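Local coordinates for protein putative methyltransferase from antibiotic biosynthesis pathway (PDB 3EGE) that probably transfers methyl groups from S-adenosylmethionine, as expected of its methyltransferase family, at residues A[138-143]-A[233-238]. Numbering follows the deposited sequence.
Sequences RIWLYD and GEWIRK
Trp140 and Trp235 make the whole of this buried contact, which ties the loop leaving strand 126-131 of the Rossmann-like methyltransferase sheet to the helical part of the chain, 216-231 and 234-239, about 24 Å (centre to centre) from the middle of the chain. Taken along the helical segment, Gly233 comes first, at the N-cap position, where its O accepts the bond from Arg237 N that opens the helix. Glu234 belongs to a local pair: Arg237 grips its carboxylate side-on, NE lying 3.0 Å from Glu234 OE2 and NH2 3.2 Å from Glu234 OE1. Trp235 then reaches across. Its CG stands anti to the backbone N (chi1 -171°), which carries the indole toward the loop with the edge that runs from NE1 to CZ2 leading. There it meets Trp140 in a T-shaped stack, planes at 80°. Trp235 NE1 is offset toward the rim of the Trp140 face, 3.3 Å from Trp140 CE3 and 3.5 Å from Trp140 CD2, while Trp235 CZ2 rests on the same face at 3.9 Å from Trp140 CE2. The opposite face of Trp140 is backed by Leu141 CB. Trp140 NE1 is satisfied by a hydrogen bond with Trp193 O, which helps fix the ring's rotation, and both indoles touch Leu226. Farther along, Lys238 turns its NZ to Asp229 in a salt bridge. No hydrogen bond crosses between the segments; the N-H of Trp235 points within about 15° of the normal at the CE3/CD2 rim of the Trp140 face, not at the ring centre, consistent with an N-H...pi attraction added to dispersive packing.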
loop_
_atom_site.group_PDB
_atom_site.type_symbol
_atom_site.label_atom_id
_atom_site.label_comp_id
_atom_site.label_asym_id
_atom_site.label_seq_id
_atom_site.Cartn_x
_atom_site.Cartn_y
_atom_site.Cartn_z
ATOM N N ARG A 138 10.037 -16.132 -4.203
ATOM C CA ARG A 138 11.314 -15.963 -3.483
ATOM C C ARG A 138 11.976 -14.611 -3.850
ATOM O O ARG A 138 12.193 -14.352 -5.015
ATOM C CB ARG A 138 12.232 -17.131 -3.856
ATOM C CG ARG A 138 13.646 -17.096 -3.301
ATOM C CD ARG A 138 13.776 -17.648 -1.906
ATOM N NE ARG A 138 15.047 -17.236 -1.315
ATOM C CZ ARG A 138 16.249 -17.700 -1.663
ATOM N NH1 ARG A 138 16.426 -18.647 -2.576
ATOM N NH2 ARG A 138 17.307 -17.211 -1.053
ATOM N N ILE A 139 12.248 -13.765 -2.864
ATOM C CA ILE A 139 12.900 -12.452 -3.072
ATOM C C ILE A 139 14.173 -12.428 -2.233
ATOM O O ILE A 139 14.141 -12.769 -1.052
ATOM C CB ILE A 139 12.016 -11.211 -2.588
ATOM C CG1 ILE A 139 10.556 -11.335 -3.025
ATOM C CG2 ILE A 139 12.565 -9.881 -3.112
ATOM C CD1 ILE A 139 10.392 -11.534 -4.550
ATOM N N TRP A 140 15.270 -12.008 -2.852
ATOM C CA TRP A 140 16.563 -11.795 -2.189
ATOM C C TRP A 140 16.504 -10.890 -0.941
ATOM O O TRP A 140 17.262 -11.104 0.000
ATOM C CB TRP A 140 17.581 -11.171 -3.188
ATOM C CG TRP A 140 17.213 -9.808 -3.616
ATOM C CD1 TRP A 140 16.431 -9.482 -4.666
ATOM C CD2 TRP A 140 17.552 -8.582 -2.960
ATOM N NE1 TRP A 140 16.259 -8.132 -4.715
ATOM C CE2 TRP A 140 16.929 -7.547 -3.675
ATOM C CE3 TRP A 140 18.321 -8.264 -1.826
ATOM C CZ2 TRP A 140 17.066 -6.199 -3.321
ATOM C CZ3 TRP A 140 18.458 -6.928 -1.458
ATOM C CH2 TRP A 140 17.817 -5.913 -2.201
ATOM N N LEU A 141 15.630 -9.871 -0.983
ATOM C CA LEU A 141 15.504 -8.826 0.045
ATOM C C LEU A 141 15.435 -9.340 1.477
ATOM O O LEU A 141 16.121 -8.819 2.376
ATOM C CB LEU A 141 14.262 -7.941 -0.251
ATOM C CG LEU A 141 13.994 -6.691 0.604
ATOM C CD1 LEU A 141 15.229 -5.780 0.642
ATOM C CD2 LEU A 141 12.710 -5.927 0.129
ATOM N N TYR A 142 14.659 -10.404 1.660
ATOM C CA TYR A 142 14.417 -10.962 2.994
ATOM C C TYR A 142 15.560 -11.778 3.566
ATOM O O TYR A 142 15.547 -12.070 4.754
ATOM C CB TYR A 142 13.105 -11.719 3.049
ATOM C CG TYR A 142 11.990 -10.934 2.402
ATOM C CD1 TYR A 142 11.660 -9.647 2.836
ATOM C CD2 TYR A 142 11.263 -11.487 1.340
ATOM C CE1 TYR A 142 10.641 -8.918 2.210
ATOM C CE2 TYR A 142 10.273 -10.791 0.733
ATOM C CZ TYR A 142 9.951 -9.514 1.162
ATOM O OH TYR A 142 8.952 -8.877 0.491
ATOM N N ASP A 143 16.533 -12.129 2.732
ATOM C CA ASP A 143 17.749 -12.762 3.208
ATOM C C ASP A 143 18.687 -11.757 3.917
ATOM O O ASP A 143 19.578 -12.164 4.646
ATOM C CB ASP A 143 18.506 -13.384 2.063
ATOM C CG ASP A 143 17.719 -14.413 1.340
ATOM O OD1 ASP A 143 16.735 -14.953 1.903
ATOM O OD2 ASP A 143 18.108 -14.650 0.186
ATOM N N GLY A 233 30.854 -9.023 -5.730
ATOM C CA GLY A 233 30.111 -9.855 -6.683
ATOM C C GLY A 233 29.206 -10.956 -6.123
ATOM O O GLY A 233 28.585 -11.657 -6.919
ATOM N N GLU A 234 29.097 -11.107 -4.794
ATOM C CA GLU A 234 28.268 -12.178 -4.198
ATOM C C GLU A 234 26.775 -12.041 -4.453
ATOM O O GLU A 234 26.096 -13.060 -4.714
ATOM C CB GLU A 234 28.541 -12.381 -2.693
ATOM C CG GLU A 234 29.835 -13.125 -2.427
ATOM C CD GLU A 234 29.735 -14.566 -2.912
ATOM O OE1 GLU A 234 28.968 -15.347 -2.301
ATOM O OE2 GLU A 234 30.379 -14.899 -3.932
ATOM N N TRP A 235 26.279 -10.803 -4.409
ATOM C CA TRP A 235 24.864 -10.532 -4.695
ATOM C C TRP A 235 24.497 -10.967 -6.128
ATOM O O TRP A 235 23.473 -11.618 -6.341
ATOM C CB TRP A 235 24.515 -9.044 -4.476
ATOM C CG TRP A 235 23.025 -8.773 -4.552
ATOM C CD1 TRP A 235 22.169 -8.717 -3.510
ATOM C CD2 TRP A 235 22.229 -8.556 -5.736
ATOM N NE1 TRP A 235 20.904 -8.453 -3.947
ATOM C CE2 TRP A 235 20.898 -8.367 -5.308
ATOM C CE3 TRP A 235 22.513 -8.492 -7.109
ATOM C CZ2 TRP A 235 19.842 -8.120 -6.198
ATOM C CZ3 TRP A 235 21.449 -8.246 -8.005
ATOM C CH2 TRP A 235 20.135 -8.061 -7.536
ATOM N N ILE A 236 25.345 -10.591 -7.086
ATOM C CA ILE A 236 25.170 -10.934 -8.504
ATOM C C ILE A 236 25.206 -12.458 -8.703
ATOM O O ILE A 236 24.342 -13.008 -9.395
ATOM C CB ILE A 236 26.232 -10.227 -9.409
ATOM C CG1 ILE A 236 25.990 -8.709 -9.413
ATOM C CG2 ILE A 236 26.182 -10.755 -10.860
ATOM C CD1 ILE A 236 27.169 -7.902 -9.940
ATOM N N ARG A 237 26.174 -13.115 -8.067
ATOM C CA ARG A 237 26.298 -14.574 -8.093
ATOM C C ARG A 237 25.030 -15.275 -7.554
ATOM O O ARG A 237 24.480 -16.174 -8.182
ATOM C CB ARG A 237 27.516 -14.999 -7.258
ATOM C CG ARG A 237 27.941 -16.459 -7.421
ATOM C CD ARG A 237 29.011 -16.863 -6.410
ATOM N NE ARG A 237 28.508 -16.969 -5.037
ATOM C CZ ARG A 237 27.779 -17.982 -4.556
ATOM N NH1 ARG A 237 27.359 -18.987 -5.332
ATOM N NH2 ARG A 237 27.394 -17.956 -3.276
ATOM N N LYS A 238 24.554 -14.820 -6.405
ATOM C CA LYS A 238 23.373 -15.402 -5.748
ATOM C C LYS A 238 22.045 -15.017 -6.350
ATOM O O LYS A 238 21.153 -15.854 -6.438
ATOM C CB LYS A 238 23.383 -15.034 -4.258
ATOM C CG LYS A 238 24.284 -15.931 -3.419
ATOM C CD LYS A 238 25.053 -15.239 -2.302
ATOM C CE LYS A 238 24.290 -14.341 -1.417
ATOM N NZ LYS A 238 25.184 -13.924 -0.295
#